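Inositol 2-dehydrogenase (Sinorhizobium meliloti, PDB 4HKT) catalyses the NAD-dependent oxidation of myo-inositol to 2-keto-myo-inositol (scyllo-inosose), the first step of myo-inositol degradation. Local coordinates at residues V17-V22 / G46-E51; T75-I80 / R104-V109. All coordinates share one frame; numbering follows the deposited sequence.

Both contacts join neighbouring helices of one Rossmann domain, and together they illustrate how such a domain covers its parallel sheet. Interaction 1 pairs helix 13-24 with the end of helix 38-48, beside strands 4-9 and 28-34; interaction 2 pairs helix 76-85 with helix 100-112, against strand 66-69. In the classical arrangement these two pairs lie on opposite faces of the sheet. Their centres are 26 Å apart and their nearest atoms about 9 Å, so the two do not touch. Interaction 1 lies near a bound sodium ion, about 8 Å from the side chain of Tyr48, and near the glycine-rich turn expected to receive the dinucleotide.

Interaction 1 (V17-V22 / G46-E51); sequences VHAKAV and GAYGCE
Ala19 and Tyr48 bring helix 13-24 and the last turn of helix 38-48 together at a CA-CA distance of 8.1 Å, a separation bridged largely by a single aromatic side chain. Tyr48 lies at the very end of its helix, just before Gly49 leaves helical geometry with a positive phi of 68°. Its CG is placed anti to the carbonyl carbon (chi1 -66°), which sends the ring across the gap toward the other helix. Tyr48 CE2 rests on the methyl CB of Ala19 at 3.8 Å, with CZ following close behind. Farther out, the phenol end reaches the backbone where Ala19 is joined to Lys20: Tyr48 OH approaches Lys20 CA at 3.4 Å and Lys20 CB at 3.6 Å. The amide N of Lys20 is also 3.4 Å from Tyr48 OH, but the angle is too poor for a hydrogen bond, and the hydroxyl meets this helix by van der Waals contact. Lys20 offers only the root of its side chain; with CG anti to its own N (chi1 174°) the rest runs extended away from the tyrosine. Ala19 also packs on Leu8 of strand 4-9, while beyond Gly49 the side chain of Cys50 meets Leu30 and Val33 of strand 28-34. Replacing Tyr48 by an alanine here would probably leave the Ala19 methyl and the flank of Lys20 without their cover and open a gap between helix 13-24 and the end of helix 38-48. With 124 Å² buried, counting both sides, this is a modest and only partly buried contact: its chemistry is apolar along the ring, and the hydroxyl makes no hydrogen bond to the facing helix, so shape rather than a directed bond joins the two segments.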
ATOM      1  N   VAL B  17     -30.031  -2.015  10.232  1.00 40.97           N
ATOM      2  CA  VAL B  17     -28.728  -1.472  10.563  1.00 39.51           C
ATOM      3  C   VAL B  17     -28.838  -0.548  11.777  1.00 42.05           C
ATOM      4  O   VAL B  17     -27.978  -0.568  12.671  1.00 37.44           O
ATOM      5  CB  VAL B  17     -28.138  -0.716   9.356  1.00 41.77           C
ATOM      6  CG1 VAL B  17     -27.023   0.197   9.783  1.00 42.71           C
ATOM      7  CG2 VAL B  17     -27.657  -1.694   8.281  1.00 43.91           C
ATOM      8  N   HIS B  18     -29.891   0.271  11.807  1.00 37.99           N
ATOM      9  CA  HIS B  18     -30.155   1.127  12.971  1.00 37.58           C
ATOM     10  C   HIS B  18     -30.596   0.364  14.215  1.00 35.08           C
ATOM     11  O   HIS B  18     -30.241   0.727  15.315  1.00 35.49           O
ATOM     12  CB  HIS B  18     -31.170   2.207  12.624  1.00 37.07           C
ATOM     13  CG  HIS B  18     -30.630   3.219  11.679  1.00 35.89           C
ATOM     14  ND1 HIS B  18     -29.616   4.082  12.029  1.00 36.81           N
ATOM     15  CD2 HIS B  18     -30.909   3.466  10.381  1.00 35.89           C
ATOM     16  CE1 HIS B  18     -29.324   4.850  10.997  1.00 37.96           C
ATOM     17  NE2 HIS B  18     -30.088   4.488   9.980  1.00 37.24           N
ATOM     18  N   ALA B  19     -31.379  -0.683  14.031  1.00 38.61           N
ATOM     19  CA  ALA B  19     -31.724  -1.568  15.122  1.00 40.36           C
ATOM     20  C   ALA B  19     -30.441  -2.045  15.811  1.00 42.00           C
ATOM     21  O   ALA B  19     -30.301  -1.956  17.050  1.00 37.47           O
ATOM     22  CB  ALA B  19     -32.518  -2.758  14.590  1.00 40.30           C
ATOM     23  N   LYS B  20     -29.499  -2.534  15.000  1.00 43.62           N
ATOM     24  CA  LYS B  20     -28.205  -3.007  15.508  1.00 42.12           C
ATOM     25  C   LYS B  20     -27.463  -1.904  16.244  1.00 41.20           C
ATOM     26  O   LYS B  20     -26.894  -2.145  17.310  1.00 35.80           O
ATOM     27  CB  LYS B  20     -27.319  -3.545  14.375  1.00 46.31           C
ATOM     28  CG  LYS B  20     -25.911  -3.925  14.832  1.00 49.11           C
ATOM     29  CD  LYS B  20     -25.137  -4.738  13.802  1.00 54.30           C
ATOM     30  CE  LYS B  20     -23.986  -5.475  14.494  1.00 59.56           C
ATOM     31  NZ  LYS B  20     -23.001  -6.089  13.562  1.00 59.90           N
ATOM     32  N   ALA B  21     -27.438  -0.700  15.676  1.00 37.93           N
ATOM     33  CA  ALA B  21     -26.657   0.384  16.291  1.00 38.66           C
ATOM     34  C   ALA B  21     -27.309   0.875  17.584  1.00 36.48           C
ATOM     35  O   ALA B  21     -26.622   1.223  18.532  1.00 34.93           O
ATOM     36  CB  ALA B  21     -26.465   1.536  15.321  1.00 39.49           C
ATOM     37  N   VAL B  22     -28.643   0.931  17.606  1.00 39.27           N
ATOM     38  CA  VAL B  22     -29.361   1.365  18.807  1.00 39.67           C
ATOM     39  C   VAL B  22     -29.147   0.334  19.890  1.00 41.68           C
ATOM     40  O   VAL B  22     -28.814   0.679  21.028  1.00 42.57           O
ATOM     41  CB  VAL B  22     -30.868   1.506  18.558  1.00 40.03           C
ATOM     42  CG1 VAL B  22     -31.633   1.574  19.873  1.00 37.53           C
ATOM     43  CG2 VAL B  22     -31.140   2.746  17.727  1.00 40.69           C
ATOM     44  N   GLY B  46     -38.559  -9.949  17.284  1.00 57.00           N
ATOM     45  CA  GLY B  46     -38.028 -11.260  17.629  1.00 62.93           C
ATOM     46  C   GLY B  46     -36.571 -11.175  18.058  1.00 65.69           C
ATOM     47  O   GLY B  46     -36.231 -11.494  19.199  1.00 66.30           O
ATOM     48  N   ALA B  47     -35.722 -10.699  17.149  1.00 68.22           N
ATOM     49  CA  ALA B  47     -34.260 -10.691  17.354  1.00 63.29           C
ATOM     50  C   ALA B  47     -33.755  -9.773  18.474  1.00 63.00           C
ATOM     51  O   ALA B  47     -32.673 -10.014  19.009  1.00 66.04           O
ATOM     52  CB  ALA B  47     -33.548 -10.358  16.048  1.00 61.69           C
ATOM     53  N   TYR B  48     -34.507  -8.728  18.822  1.00 60.77           N
ATOM     54  CA  TYR B  48     -34.060  -7.768  19.853  1.00 58.66           C
ATOM     55  C   TYR B  48     -34.941  -7.741  21.103  1.00 57.04           C
ATOM     56  O   TYR B  48     -34.623  -7.045  22.060  1.00 60.20           O
ATOM     57  CB  TYR B  48     -33.943  -6.350  19.258  1.00 56.18           C
ATOM     58  CG  TYR B  48     -32.854  -6.227  18.209  1.00 53.81           C
ATOM     59  CD1 TYR B  48     -31.530  -5.970  18.570  1.00 52.85           C
ATOM     60  CD2 TYR B  48     -33.146  -6.390  16.860  1.00 53.43           C
ATOM     61  CE1 TYR B  48     -30.536  -5.875  17.617  1.00 52.30           C
ATOM     62  CE2 TYR B  48     -32.162  -6.294  15.897  1.00 55.76           C
ATOM     63  CZ  TYR B  48     -30.863  -6.036  16.277  1.00 54.68           C
ATOM     64  OH  TYR B  48     -29.905  -5.946  15.304  1.00 52.31           O
ATOM     65  N   GLY B  49     -36.048  -8.479  21.092  1.00 56.07           N
ATOM     66  CA  GLY B  49     -36.929  -8.547  22.251  1.00 56.35           C
ATOM     67  C   GLY B  49     -37.679  -7.268  22.587  1.00 57.77           C
ATOM     68  O   GLY B  49     -37.993  -7.018  23.755  1.00 56.55           O
ATOM     69  N   CYS B  50     -37.968  -6.457  21.567  1.00 57.42           N
ATOM     70  CA  CYS B  50     -38.798  -5.257  21.729  1.00 56.20           C
ATOM     71  C   CYS B  50     -40.169  -5.539  21.116  1.00 56.44           C
ATOM     72  O   CYS B  50     -40.361  -6.595  20.515  1.00 57.86           O
ATOM     73  CB  CYS B  50     -38.142  -4.060  21.044  1.00 53.04           C
ATOM     74  SG  CYS B  50     -38.140  -4.208  19.251  1.00 48.99           S
ATOM     75  N   GLU B  51     -41.103  -4.596  21.249  1.00 53.11           N
ATOM     76  CA  GLU B  51     -42.502  -4.815  20.867  1.00 51.00           C
ATOM     77  C   GLU B  51     -42.762  -4.402  19.422  1.00 50.06           C
ATOM     78  O   GLU B  51     -42.105  -3.514  18.891  1.00 48.98           O
ATOM     79  CB  GLU B  51     -43.430  -3.998  21.765  1.00 51.20           C
ATOM     80  CG  GLU B  51     -43.127  -4.074  23.258  1.00 53.38           C
ATOM     81  CD  GLU B  51     -43.950  -3.088  24.066  1.00 53.84           C
ATOM     82  OE1 GLU B  51     -45.158  -2.955  23.786  1.00 53.22           O
ATOM     83  OE2 GLU B  51     -43.391  -2.420  24.963  1.00 54.46           O
TER

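Interaction 2 (T75-I80 / R104-V109); sequences THADLI and RACLKV
Cys106 is at the centre of this contact, and its sulfur meets Ile80 and Ala77 on the facing turn of helix 76-85. Cys106 SG touches the branch methyl CG2 of Ile80 at 3.6 Å, with CB and CD1 of the same isoleucine a little farther off, so that the thiol lies against the branch point and the chain end alike. The torsions on both sides bring this about: CG2 of Ile80 is anti to the backbone N, and SG of Cys106 stands likewise anti to its own (chi1 177°), which carries the sulfur across the gap. Cys106 SG also lies 3.8 Å from Ala77 O, and the CB atoms of Ala77 and Cys106 face each other at 4.3 Å. Since an alanine and a cysteine both have short side chains, the helices can come close here, with Ala77 CA and Cys106 CA just 6.0 Å apart.

Around this first shell, Ile96 touches both Ile80 and Cys106, and Val110 one turn farther along helix 100-112 also meets Ile80. Below, Ile80 rests on Ile69 of strand 66-69. On the exposed side, Asp78 OD1 forms a salt bridge with Arg102 NH2, tying the same two helices a second time, and Arg102 also touches Ala77. His76 is fixed at the start of its helix by hydrogen bonds from ND1 to Pro95 O and from NE2 to Thr71 O, holding that first turn to the loops that follow strands 89-93 and 66-69.

All three touching residues are buried. Successive helices linked through strand 89-93 and packed side by side over a parallel sheet are characteristic of the Rossmann fold, here in its second half.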
ATOM      1  N   THR B  75     -42.778   9.061   2.994  1.00 23.66           N
ATOM      2  CA  THR B  75     -43.330   9.265   4.337  1.00 23.70           C
ATOM      3  C   THR B  75     -42.482  10.138   5.267  1.00 22.12           C
ATOM      4  O   THR B  75     -42.948  10.547   6.318  1.00 20.81           O
ATOM      5  CB  THR B  75     -43.505   7.921   5.042  1.00 25.76           C
ATOM      6  OG1 THR B  75     -42.226   7.277   5.181  1.00 26.30           O
ATOM      7  CG2 THR B  75     -44.471   7.006   4.229  1.00 28.27           C
ATOM      8  N   HIS B  76     -41.254  10.456   4.860  1.00 20.13           N
ATOM      9  CA  HIS B  76     -40.322  11.181   5.727  1.00 20.24           C
ATOM     10  C   HIS B  76     -40.811  12.507   6.248  1.00 18.60           C
ATOM     11  O   HIS B  76     -40.806  12.718   7.465  1.00 15.23           O
ATOM     12  CB  HIS B  76     -38.948  11.294   5.055  1.00 20.15           C
ATOM     13  CG  HIS B  76     -38.262   9.968   4.952  1.00 21.66           C
ATOM     14  ND1 HIS B  76     -36.957   9.816   4.522  1.00 23.72           N
ATOM     15  CD2 HIS B  76     -38.713   8.722   5.244  1.00 21.74           C
ATOM     16  CE1 HIS B  76     -36.641   8.534   4.543  1.00 23.64           C
ATOM     17  NE2 HIS B  76     -37.690   7.851   4.982  1.00 25.04           N
ATOM     18  N   ALA B  77     -41.217  13.416   5.368  1.00 16.28           N
ATOM     19  CA  ALA B  77     -41.466  14.773   5.851  1.00 17.39           C
ATOM     20  C   ALA B  77     -42.663  14.818   6.823  1.00 19.23           C
ATOM     21  O   ALA B  77     -42.649  15.528   7.850  1.00 17.39           O
ATOM     22  CB  ALA B  77     -41.641  15.749   4.707  1.00 18.02           C
ATOM     23  N   ASP B  78     -43.682  14.042   6.495  1.00 20.24           N
ATOM     24  CA  ASP B  78     -44.888  13.987   7.313  1.00 21.27           C
ATOM     25  C   ASP B  78     -44.561  13.361   8.670  1.00 19.87           C
ATOM     26  O   ASP B  78     -45.030  13.814   9.699  1.00 19.63           O
ATOM     27  CB  ASP B  78     -45.954  13.141   6.601  1.00 24.22           C
ATOM     28  CG  ASP B  78     -46.630  13.875   5.463  1.00 25.94           C
ATOM     29  OD1 ASP B  78     -46.447  15.095   5.325  1.00 29.12           O
ATOM     30  OD2 ASP B  78     -47.355  13.224   4.679  1.00 32.73           O
ATOM     31  N   LEU B  79     -43.758  12.320   8.663  1.00 19.38           N
ATOM     32  CA  LEU B  79     -43.399  11.662   9.910  1.00 19.35           C
ATOM     33  C   LEU B  79     -42.539  12.550  10.790  1.00 19.66           C
ATOM     34  O   LEU B  79     -42.755  12.608  12.014  1.00 20.43           O
ATOM     35  CB  LEU B  79     -42.735  10.329   9.654  1.00 19.94           C
ATOM     36  CG  LEU B  79     -43.708   9.229   9.259  1.00 20.43           C
ATOM     37  CD1 LEU B  79     -42.922   8.014   8.826  1.00 21.65           C
ATOM     38  CD2 LEU B  79     -44.675   8.869  10.395  1.00 22.28           C
ATOM     39  N   ILE B  80     -41.614  13.303  10.187  1.00 19.36           N
ATOM     40  CA  ILE B  80     -40.825  14.276  10.943  1.00 19.10           C
ATOM     41  C   ILE B  80     -41.760  15.297  11.594  1.00 19.72           C
ATOM     42  O   ILE B  80     -41.650  15.578  12.787  1.00 19.90           O
ATOM     43  CB  ILE B  80     -39.769  15.006  10.064  1.00 18.82           C
ATOM     44  CG1 ILE B  80     -38.708  14.029   9.579  1.00 18.59           C
ATOM     45  CG2 ILE B  80     -39.137  16.134  10.854  1.00 19.81           C
ATOM     46  CD1 ILE B  80     -37.904  14.526   8.375  1.00 17.89           C
ATOM     47  N   ARG B 104     -38.447  22.593   3.247  1.00 17.53           N
ATOM     48  CA  ARG B 104     -38.563  23.892   3.915  1.00 17.64           C
ATOM     49  C   ARG B 104     -39.748  24.012   4.851  1.00 18.37           C
ATOM     50  O   ARG B 104     -39.612  24.520   5.966  1.00 18.77           O
ATOM     51  CB  ARG B 104     -38.581  25.039   2.876  1.00 20.86           C
ATOM     52  CG  ARG B 104     -37.186  25.422   2.357  1.00 22.57           C
ATOM     53  CD  ARG B 104     -37.226  26.708   1.531  1.00 26.88           C
ATOM     54  NE  ARG B 104     -37.879  26.432   0.253  1.00 30.43           N
ATOM     55  CZ  ARG B 104     -37.253  26.045  -0.865  1.00 33.67           C
ATOM     56  NH1 ARG B 104     -35.912  25.929  -0.924  1.00 32.97           N
ATOM     57  NH2 ARG B 104     -37.981  25.816  -1.955  1.00 35.55           N
ATOM     58  N   ALA B 105     -40.898  23.518   4.417  1.00 18.11           N
ATOM     59  CA  ALA B 105     -42.092  23.506   5.242  1.00 19.47           C
ATOM     60  C   ALA B 105     -41.884  22.631   6.473  1.00 18.26           C
ATOM     61  O   ALA B 105     -42.282  22.989   7.564  1.00 19.18           O
ATOM     62  CB  ALA B 105     -43.290  22.991   4.435  1.00 20.25           C
ATOM     63  N   CYS B 106     -41.271  21.478   6.276  1.00 18.55           N
ATOM     64  CA  CYS B 106     -40.965  20.556   7.347  1.00 18.77           C
ATOM     65  C   CYS B 106     -40.017  21.167   8.421  1.00 19.49           C
ATOM     66  O   CYS B 106     -40.310  21.147   9.606  1.00 17.62           O
ATOM     67  CB  CYS B 106     -40.381  19.303   6.712  1.00 20.08           C
ATOM     68  SG  CYS B 106     -39.831  18.038   7.832  1.00 20.42           S
ATOM     69  N   LEU B 107     -38.910  21.745   7.968  1.00 19.50           N
ATOM     70  CA  LEU B 107     -37.960  22.418   8.851  1.00 18.80           C
ATOM     71  C   LEU B 107     -38.584  23.583   9.635  1.00 20.26           C
ATOM     72  O   LEU B 107     -38.204  23.827  10.758  1.00 18.81           O
ATOM     73  CB  LEU B 107     -36.747  22.906   8.049  1.00 19.14           C
ATOM     74  CG  LEU B 107     -35.955  21.796   7.316  1.00 18.47           C
ATOM     75  CD1 LEU B 107     -34.721  22.358   6.631  1.00 20.28           C
ATOM     76  CD2 LEU B 107     -35.589  20.629   8.238  1.00 20.67           C
ATOM     77  N   LYS B 108     -39.563  24.270   9.061  1.00 21.28           N
ATOM     78  CA  LYS B 108     -40.277  25.311   9.788  1.00 24.13           C
ATOM     79  C   LYS B 108     -41.053  24.660  10.967  1.00 23.27           C
ATOM     80  O   LYS B 108     -41.000  25.154  12.074  1.00 23.74           O
ATOM     81  CB  LYS B 108     -41.186  26.106   8.843  1.00 28.68           C
ATOM     82  CG  LYS B 108     -41.680  27.442   9.413  1.00 35.06           C
ATOM     83  CD  LYS B 108     -42.857  28.011   8.621  1.00 38.64           C
ATOM     84  CE  LYS B 108     -43.354  29.356   9.177  1.00 43.74           C
ATOM     85  NZ  LYS B 108     -43.387  29.398  10.674  1.00 42.91           N
ATOM     86  N   VAL B 109     -41.695  23.515  10.761  1.00 20.62           N
ATOM     87  CA  VAL B 109     -42.379  22.851  11.849  1.00 20.38           C
ATOM     88  C   VAL B 109     -41.356  22.421  12.906  1.00 21.74           C
ATOM     89  O   VAL B 109     -41.600  22.582  14.118  1.00 23.72           O
ATOM     90  CB  VAL B 109     -43.197  21.643  11.369  1.00 20.10           C
ATOM     91  CG1 VAL B 109     -43.768  20.881  12.555  1.00 20.24           C
ATOM     92  CG2 VAL B 109     -44.290  22.077  10.381  1.00 19.72           C
TER